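Local atomic coordinates of SG7.AF (Anopheles freeborni, PDB entry 6XL7), a protein that inhibits the alternative pathway of host complement as a mosquito salivary protein, acting on the activated C3 convertase C3bBb. Residues Ser28-Leu41 with Lys96-Thr110. Residues are numbered along the deposited sequence; the frame is centred on the assembly and turned at random. Where two conformers were deposited one is given.
Sequences SAKFGVQSQLREPL and KPSYLTALGEIRGET
R107 reaches from helix 96-110 to Q36 and P40 on helix 28-41. Its CB, CG and CD pass along Q36 O, CD coming to 3.3 Å of it; L37 CD2 lies beside CB, 3.7 Å away, and P40 CG against CD. A bend at chi3 (56°) then turns the guanidinium back toward Q36, NE staying 4.0 Å from Q36 O, and NH1 gives both its bonds to one residue: 2.8 Å to Q36 O, in the carbonyl plane on a lone pair, and 3.0 Å to Q36 OE1, from above the amide plane. Both acceptors lie near the guanidinium plane, which stands 46° from the amide; G104 O sits over the centre of one guanidinium face. A water joins R107 NH2 to Q36 OE1. Q36 O lies where the helix widens into a pi-type turn at 34-38, and the proline nitrogen of P40 cannot donate to it; R107 takes it instead. One turn back, L103 fits as a knob among G32, V33, Q36 and L37, its CD1 3.4 Å from G32 C. Near the other end, Y99 OH donates to A29 O (2.8 Å), which also accepts from V33 N. The axes of the two segments run in the same direction, approach to 8.5 Å and cross at -18°. Within this helical Aegyptin-type domain, helix 56-77 meets L37, L41 and Y99, whose ring stacks on F73, while helix 2-13 covers V33 and L37 through F12.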
ATOM      1  N   SER A  28       7.003 -10.186  -0.548  1.00 14.93           N
ATOM      2  CA  SER A  28       7.461  -8.901  -1.074  0.68 13.21           C
ATOM      3  C   SER A  28       6.313  -7.913  -1.200  1.00 13.04           C
ATOM      4  O   SER A  28       6.476  -6.722  -0.902  1.00 13.00           O
ATOM      5  CB  SER A  28       8.160  -9.085  -2.426  0.68 13.36           C
ATOM      6  OG  SER A  28       9.485  -9.547  -2.244  0.68 16.20           O
ATOM      7  N   ALA A  29       5.143  -8.377  -1.642  1.00 11.86           N
ATOM      8  CA  ALA A  29       4.000  -7.476  -1.771  1.00 11.56           C
ATOM      9  C   ALA A  29       3.601  -6.898  -0.420  1.00 12.24           C
ATOM     10  O   ALA A  29       3.389  -5.687  -0.290  1.00 13.13           O
ATOM     11  CB  ALA A  29       2.829  -8.208  -2.413  1.00 13.14           C
ATOM     12  N   LYS A  30       3.527  -7.751   0.604  1.00 13.01           N
ATOM     13  CA  LYS A  30       3.159  -7.290   1.938  1.00 12.62           C
ATOM     14  C   LYS A  30       4.228  -6.389   2.531  1.00 13.25           C
ATOM     15  O   LYS A  30       3.905  -5.359   3.143  1.00 14.77           O
ATOM     16  CB  LYS A  30       2.869  -8.483   2.844  1.00 14.32           C
ATOM     17  CG  LYS A  30       1.615  -9.240   2.450  1.00 16.13           C
ATOM     18  CD  LYS A  30       1.474 -10.533   3.258  1.00 18.95           C
ATOM     19  CE  LYS A  30       0.301 -11.357   2.764  1.00 21.72           C
ATOM     20  NZ  LYS A  30       0.212 -12.675   3.455  1.00 25.25           N
ATOM     21  N   PHE A  31       5.506  -6.736   2.354  1.00 14.05           N
ATOM     22  CA  PHE A  31       6.577  -5.883   2.865  0.63 15.44           C
ATOM     23  C   PHE A  31       6.508  -4.492   2.259  1.00 15.66           C
ATOM     24  O   PHE A  31       6.726  -3.489   2.946  1.00 15.70           O
ATOM     25  CB  PHE A  31       7.949  -6.498   2.571  0.63 17.98           C
ATOM     26  CG  PHE A  31       9.076  -5.497   2.613  0.63 18.43           C
ATOM     27  CD1 PHE A  31       9.602  -5.081   3.828  0.63 20.68           C
ATOM     28  CD2 PHE A  31       9.596  -4.956   1.443  0.63 21.61           C
ATOM     29  CE1 PHE A  31      10.623  -4.151   3.880  0.63 21.53           C
ATOM     30  CE2 PHE A  31      10.620  -4.026   1.487  0.63 22.51           C
ATOM     31  CZ  PHE A  31      11.137  -3.624   2.707  0.63 22.74           C
ATOM     32  N   GLY A  32       6.222  -4.412   0.957  1.00 13.31           N
ATOM     33  CA  GLY A  32       6.130  -3.110   0.321  1.00 12.17           C
ATOM     34  C   GLY A  32       5.072  -2.235   0.963  1.00 11.82           C
ATOM     35  O   GLY A  32       5.319  -1.069   1.279  1.00 11.89           O
ATOM     36  N   VAL A  33       3.874  -2.790   1.158  1.00 11.12           N
ATOM     37  CA  VAL A  33       2.795  -2.019   1.773  1.00 11.42           C
ATOM     38  C   VAL A  33       3.158  -1.638   3.204  1.00 11.29           C
ATOM     39  O   VAL A  33       2.924  -0.498   3.631  1.00 11.94           O
ATOM     40  CB  VAL A  33       1.462  -2.791   1.686  1.00 11.86           C
ATOM     41  CG1 VAL A  33       0.380  -2.093   2.506  1.00 13.57           C
ATOM     42  CG2 VAL A  33       1.020  -2.908   0.243  1.00 11.94           C
ATOM     43  N   GLN A  34       3.749  -2.570   3.957  1.00 12.71           N
ATOM     44  CA  GLN A  34       4.113  -2.288   5.346  1.00 13.29           C
ATOM     45  C   GLN A  34       5.136  -1.166   5.431  1.00 14.47           C
ATOM     46  O   GLN A  34       4.999  -0.238   6.241  1.00 14.57           O
ATOM     47  CB  GLN A  34       4.702  -3.542   6.003  1.00 17.32           C
ATOM     48  CG  GLN A  34       3.760  -4.725   6.172  1.00 29.53           C
ATOM     49  CD  GLN A  34       4.475  -6.035   6.501  1.00 31.45           C
ATOM     50  OE1 GLN A  34       5.617  -6.260   6.092  1.00 41.58           O
ATOM     51  NE2 GLN A  34       3.792  -6.909   7.228  1.00 39.08           N
ATOM     52  N   SER A  35       6.195  -1.251   4.621  1.00 14.03           N
ATOM     53  CA  SER A  35       7.331  -0.348   4.783  1.00 14.12           C
ATOM     54  C   SER A  35       7.064   1.010   4.141  1.00 13.81           C
ATOM     55  O   SER A  35       7.491   2.040   4.671  1.00 15.89           O
ATOM     56  CB  SER A  35       8.590  -0.980   4.183  1.00 15.31           C
ATOM     57  OG  SER A  35       8.418  -1.253   2.801  1.00 17.55           O
ATOM     58  N   GLN A  36       6.373   1.033   3.005  1.00 13.43           N
ATOM     59  CA  GLN A  36       6.169   2.283   2.292  1.00 13.23           C
ATOM     60  C   GLN A  36       4.932   3.043   2.748  1.00 13.04           C
ATOM     61  O   GLN A  36       4.863   4.266   2.545  1.00 13.86           O
ATOM     62  CB  GLN A  36       6.070   2.028   0.783  1.00 11.85           C
ATOM     63  CG  GLN A  36       7.353   1.504   0.140  1.00 13.64           C
ATOM     64  CD  GLN A  36       8.417   2.571   0.009  1.00 15.72           C
ATOM     65  OE1 GLN A  36       8.119   3.748  -0.212  1.00 18.13           O
ATOM     66  NE2 GLN A  36       9.671   2.162   0.136  1.00 20.21           N
ATOM     67  N   LEU A  37       3.964   2.358   3.364  1.00 12.41           N
ATOM     68  CA  LEU A  37       2.680   2.978   3.680  1.00 12.13           C
ATOM     69  C   LEU A  37       2.253   2.797   5.133  1.00 12.85           C
ATOM     70  O   LEU A  37       2.029   3.794   5.836  1.00 12.07           O
ATOM     71  CB  LEU A  37       1.600   2.460   2.724  1.00 11.44           C
ATOM     72  CG  LEU A  37       1.727   2.996   1.294  1.00 12.56           C
ATOM     73  CD1 LEU A  37       0.916   2.144   0.350  1.00 16.88           C
ATOM     74  CD2 LEU A  37       1.252   4.440   1.238  1.00 14.94           C
ATOM     75  N   ARG A  38       2.132   1.553   5.607  1.00 11.39           N
ATOM     76  CA  ARG A  38       1.523   1.337   6.914  0.53 11.71           C
ATOM     77  C   ARG A  38       2.359   1.963   8.029  1.00 11.89           C
ATOM     78  O   ARG A  38       1.827   2.690   8.873  1.00 12.02           O
ATOM     79  CB  ARG A  38       1.269  -0.152   7.159  0.53 12.23           C
ATOM     80  CG  ARG A  38       0.293  -0.409   8.300  0.53 12.47           C
ATOM     81  CD  ARG A  38       0.071  -1.894   8.564  0.53 16.43           C
ATOM     82  NE  ARG A  38      -0.725  -2.543   7.524  0.53 19.07           N
ATOM     83  CZ  ARG A  38      -0.210  -3.252   6.524  0.53 20.64           C
ATOM     84  NH1 ARG A  38       1.099  -3.398   6.428  0.53 17.18           N
ATOM     85  NH2 ARG A  38      -0.999  -3.814   5.614  0.53 14.59           N
ATOM     86  N   GLU A  39       3.667   1.707   8.035  1.00 12.06           N
ATOM     87  CA  GLU A  39       4.494   2.292   9.095  1.00 14.94           C
ATOM     88  C   GLU A  39       4.538   3.815   9.049  1.00 14.17           C
ATOM     89  O   GLU A  39       4.210   4.449  10.067  1.00 14.03           O
ATOM     90  CB  GLU A  39       5.882   1.638   9.156  1.00 16.01           C
ATOM     91  CG  GLU A  39       6.811   2.358  10.114  1.00 18.31           C
ATOM     92  CD  GLU A  39       8.186   1.728  10.220  1.00 27.64           C
ATOM     93  OE1 GLU A  39       8.520   0.862   9.385  1.00 33.89           O
ATOM     94  OE2 GLU A  39       8.931   2.113  11.148  1.00 33.96           O
ATOM     95  N   PRO A  40       4.888   4.469   7.936  1.00 12.93           N
ATOM     96  CA  PRO A  40       4.949   5.940   7.975  1.00 13.96           C
ATOM     97  C   PRO A  40       3.604   6.607   8.200  1.00 12.17           C
ATOM     98  O   PRO A  40       3.541   7.612   8.914  1.00 13.94           O
ATOM     99  CB  PRO A  40       5.588   6.322   6.631  1.00 14.08           C
ATOM    100  CG  PRO A  40       5.459   5.126   5.784  1.00 18.25           C
ATOM    101  CD  PRO A  40       5.461   3.932   6.690  1.00 14.48           C
ATOM    102  N   LEU A  41       2.517   6.067   7.650  1.00 11.53           N
ATOM    103  CA  LEU A  41       1.238   6.750   7.832  1.00 11.72           C
ATOM    104  C   LEU A  41       0.684   6.565   9.243  1.00 11.98           C
ATOM    105  O   LEU A  41       0.064   7.488   9.785  1.00 12.29           O
ATOM    106  CB  LEU A  41       0.222   6.331   6.769  1.00 11.16           C
ATOM    107  CG  LEU A  41       0.544   6.752   5.335  1.00 11.75           C
ATOM    108  CD1 LEU A  41      -0.504   6.173   4.395  1.00 13.71           C
ATOM    109  CD2 LEU A  41       0.615   8.269   5.199  1.00 14.38           C
ATOM    110  N   LYS A  96      10.183  -5.341  -8.520  1.00 10.27           N
ATOM    111  CA  LYS A  96      10.039  -4.839  -7.161  1.00 12.24           C
ATOM    112  C   LYS A  96      10.417  -3.369  -6.986  1.00  9.83           C
ATOM    113  O   LYS A  96       9.680  -2.649  -6.294  1.00 10.83           O
ATOM    114  CB  LYS A  96      10.792  -5.738  -6.182  1.00 12.05           C
ATOM    115  CG  LYS A  96      10.579  -5.381  -4.717  1.00 14.91           C
ATOM    116  CD  LYS A  96      11.299  -6.387  -3.826  1.00 19.27           C
ATOM    117  CE  LYS A  96      11.120  -6.068  -2.353  1.00 28.53           C
ATOM    118  NZ  LYS A  96      11.737  -7.123  -1.498  1.00 36.25           N
ATOM    119  N   PRO A  97      11.509  -2.859  -7.574  1.00 10.93           N
ATOM    120  CA  PRO A  97      11.835  -1.440  -7.328  1.00 11.68           C
ATOM    121  C   PRO A  97      10.751  -0.479  -7.788  1.00 11.80           C
ATOM    122  O   PRO A  97      10.448   0.499  -7.087  1.00 11.40           O
ATOM    123  CB  PRO A  97      13.167  -1.248  -8.070  1.00 12.52           C
ATOM    124  CG  PRO A  97      13.783  -2.642  -8.067  1.00 12.35           C
ATOM    125  CD  PRO A  97      12.617  -3.560  -8.259  1.00 11.47           C
ATOM    126  N   SER A  98      10.136  -0.732  -8.941  1.00 11.59           N
ATOM    127  CA  SER A  98       9.076   0.167  -9.389  1.00 11.15           C
ATOM    128  C   SER A  98       7.827   0.039  -8.530  1.00 10.15           C
ATOM    129  O   SER A  98       7.107   1.028  -8.339  1.00 10.55           O
ATOM    130  CB  SER A  98       8.770  -0.025 -10.873  1.00 14.74           C
ATOM    131  OG  SER A  98       8.338  -1.329 -11.160  1.00 16.46           O
ATOM    132  N   TYR A  99       7.574  -1.151  -7.982  1.00  9.00           N
ATOM    133  CA  TYR A  99       6.489  -1.329  -7.020  1.00  9.66           C
ATOM    134  C   TYR A  99       6.712  -0.451  -5.797  1.00 10.30           C
ATOM    135  O   TYR A  99       5.825   0.310  -5.390  1.00 10.86           O
ATOM    136  CB  TYR A  99       6.441  -2.807  -6.623  1.00 10.03           C
ATOM    137  CG  TYR A  99       5.465  -3.174  -5.534  1.00  9.56           C
ATOM    138  CD1 TYR A  99       4.101  -2.953  -5.694  1.00 10.13           C
ATOM    139  CD2 TYR A  99       5.912  -3.788  -4.359  1.00 10.15           C
ATOM    140  CE1 TYR A  99       3.199  -3.318  -4.698  1.00  9.85           C
ATOM    141  CE2 TYR A  99       5.028  -4.147  -3.362  1.00 10.13           C
ATOM    142  CZ  TYR A  99       3.675  -3.911  -3.539  1.00  9.74           C
ATOM    143  OH  TYR A  99       2.746  -4.263  -2.574  1.00 11.62           O
ATOM    144  N   LEU A 100       7.895  -0.542  -5.197  1.00 10.11           N
ATOM    145  CA  LEU A 100       8.176   0.230  -3.989  1.00 12.37           C
ATOM    146  C   LEU A 100       8.114   1.730  -4.259  1.00 11.48           C
ATOM    147  O   LEU A 100       7.545   2.485  -3.459  1.00 12.13           O
ATOM    148  CB  LEU A 100       9.544  -0.162  -3.442  1.00 12.29           C
ATOM    149  CG  LEU A 100       9.667  -1.623  -3.003  1.00 12.62           C
ATOM    150  CD1 LEU A 100      11.069  -1.909  -2.520  1.00 15.39           C
ATOM    151  CD2 LEU A 100       8.652  -1.954  -1.913  1.00 14.13           C
ATOM    152  N   THR A 101       8.693   2.181  -5.378  1.00 11.95           N
ATOM    153  CA  THR A 101       8.627   3.596  -5.743  1.00 12.24           C
ATOM    154  C   THR A 101       7.184   4.059  -5.917  1.00 12.37           C
ATOM    155  O   THR A 101       6.815   5.149  -5.456  1.00 12.83           O
ATOM    156  CB  THR A 101       9.421   3.842  -7.025  1.00 14.27           C
ATOM    157  OG1 THR A 101      10.803   3.529  -6.802  1.00 16.30           O
ATOM    158  CG2 THR A 101       9.294   5.286  -7.473  1.00 15.40           C
ATOM    159  N   ALA A 102       6.349   3.243  -6.560  1.00 11.16           N
ATOM    160  CA  ALA A 102       4.962   3.638  -6.772  1.00 10.69           C
ATOM    161  C   ALA A 102       4.215   3.726  -5.445  1.00 10.54           C
ATOM    162  O   ALA A 102       3.388   4.629  -5.254  1.00 11.15           O
ATOM    163  CB  ALA A 102       4.282   2.663  -7.735  1.00 12.62           C
ATOM    164  N   LEU A 103       4.486   2.805  -4.516  1.00 10.71           N
ATOM    165  CA  LEU A 103       3.860   2.888  -3.197  1.00 10.72           C
ATOM    166  C   LEU A 103       4.316   4.141  -2.471  1.00 10.84           C
ATOM    167  O   LEU A 103       3.523   4.788  -1.777  1.00 12.12           O
ATOM    168  CB  LEU A 103       4.187   1.651  -2.362  1.00 10.92           C
ATOM    169  CG  LEU A 103       3.607   0.320  -2.850  1.00 10.30           C
ATOM    170  CD1 LEU A 103       4.042  -0.798  -1.921  1.00 13.38           C
ATOM    171  CD2 LEU A 103       2.084   0.355  -2.973  1.00 12.68           C
ATOM    172  N   GLY A 104       5.589   4.503  -2.621  1.00 11.43           N
ATOM    173  CA  GLY A 104       6.084   5.715  -1.992  1.00 13.14           C
ATOM    174  C   GLY A 104       5.396   6.961  -2.511  1.00 13.50           C
ATOM    175  O   GLY A 104       5.141   7.904  -1.753  1.00 14.85           O
ATOM    176  N   GLU A 105       5.084   6.985  -3.804  1.00 13.65           N
ATOM    177  CA  GLU A 105       4.354   8.115  -4.367  1.00 14.62           C
ATOM    178  C   GLU A 105       2.943   8.179  -3.799  1.00 13.68           C
ATOM    179  O   GLU A 105       2.444   9.267  -3.484  1.00 14.21           O
ATOM    180  CB  GLU A 105       4.338   8.023  -5.893  1.00 17.30           C
ATOM    181  CG  GLU A 105       5.722   8.139  -6.506  1.00 19.61           C
ATOM    182  CD  GLU A 105       5.725   7.922  -8.010  1.00 36.47           C
ATOM    183  OE1 GLU A 105       6.779   8.145  -8.640  1.00 34.33           O
ATOM    184  OE2 GLU A 105       4.673   7.533  -8.555  1.00 38.50           O
ATOM    185  N   ILE A 106       2.304   7.022  -3.629  1.00 12.47           N
ATOM    186  CA  ILE A 106       0.996   6.977  -2.979  1.00 13.27           C
ATOM    187  C   ILE A 106       1.085   7.524  -1.560  1.00 13.16           C
ATOM    188  O   ILE A 106       0.188   8.244  -1.106  1.00 12.65           O
ATOM    189  CB  ILE A 106       0.403   5.557  -3.027  1.00 12.75           C
ATOM    190  CG1 ILE A 106       0.055   5.164  -4.471  1.00 12.63           C
ATOM    191  CG2 ILE A 106      -0.831   5.468  -2.136  1.00 13.74           C
ATOM    192  CD1 ILE A 106      -0.158   3.665  -4.641  1.00 13.47           C
ATOM    193  N   ARG A 107       2.171   7.214  -0.841  1.00 11.55           N
ATOM    194  CA  ARG A 107       2.333   7.752   0.507  1.00 11.98           C
ATOM    195  C   ARG A 107       2.309   9.275   0.490  1.00 14.30           C
ATOM    196  O   ARG A 107       1.585   9.903   1.271  1.00 13.64           O
ATOM    197  CB  ARG A 107       3.640   7.251   1.137  1.00 12.94           C
ATOM    198  CG  ARG A 107       3.897   7.838   2.543  1.00 15.57           C
ATOM    199  CD  ARG A 107       5.291   7.532   3.095  1.00 16.39           C
ATOM    200  NE  ARG A 107       6.364   7.984   2.210  1.00 19.14           N
ATOM    201  CZ  ARG A 107       7.121   7.173   1.474  1.00 22.65           C
ATOM    202  NH1 ARG A 107       6.933   5.857   1.520  1.00 19.58           N
ATOM    203  NH2 ARG A 107       8.071   7.679   0.694  1.00 27.22           N
ATOM    204  N   GLY A 108       3.091   9.886  -0.399  1.00 14.39           N
ATOM    205  CA  GLY A 108       3.129  11.339  -0.453  1.00 16.42           C
ATOM    206  C   GLY A 108       1.786  11.944  -0.817  1.00 17.52           C
ATOM    207  O   GLY A 108       1.373  12.958  -0.245  1.00 18.11           O
ATOM    208  N   GLU A 109       1.083  11.330  -1.766  1.00 15.04           N
ATOM    209  CA  GLU A 109      -0.229  11.838  -2.155  1.00 18.73           C
ATOM    210  C   GLU A 109      -1.222  11.718  -1.007  1.00 15.64           C
ATOM    211  O   GLU A 109      -1.987  12.653  -0.734  1.00 16.51           O
ATOM    212  CB  GLU A 109      -0.728  11.079  -3.387  1.00 16.87           C
ATOM    213  CG  GLU A 109       0.143  11.279  -4.624  1.00 18.69           C
ATOM    214  CD  GLU A 109       0.018  10.160  -5.644  1.00 26.46           C
ATOM    215  OE1 GLU A 109      -0.887   9.306  -5.517  1.00 22.11           O
ATOM    216  OE2 GLU A 109       0.840  10.138  -6.586  1.00 29.83           O
ATOM    217  N   THR A 110      -1.213  10.578  -0.317  1.00 13.35           N
ATOM    218  CA  THR A 110      -2.127  10.354   0.798  1.00 13.68           C
ATOM    219  C   THR A 110      -1.849  11.322   1.940  1.00 15.84           C
ATOM    220  O   THR A 110      -2.786  11.858   2.549  1.00 14.92           O
ATOM    221  CB  THR A 110      -2.017   8.901   1.262  1.00 12.01           C
ATOM    222  OG1 THR A 110      -2.321   8.035   0.158  1.00 12.72           O
ATOM    223  CG2 THR A 110      -2.976   8.602   2.423  1.00 14.20           C
TER
HETATM  224  O   HOH W   1       9.934   6.215  -0.619  1.00 35.34           O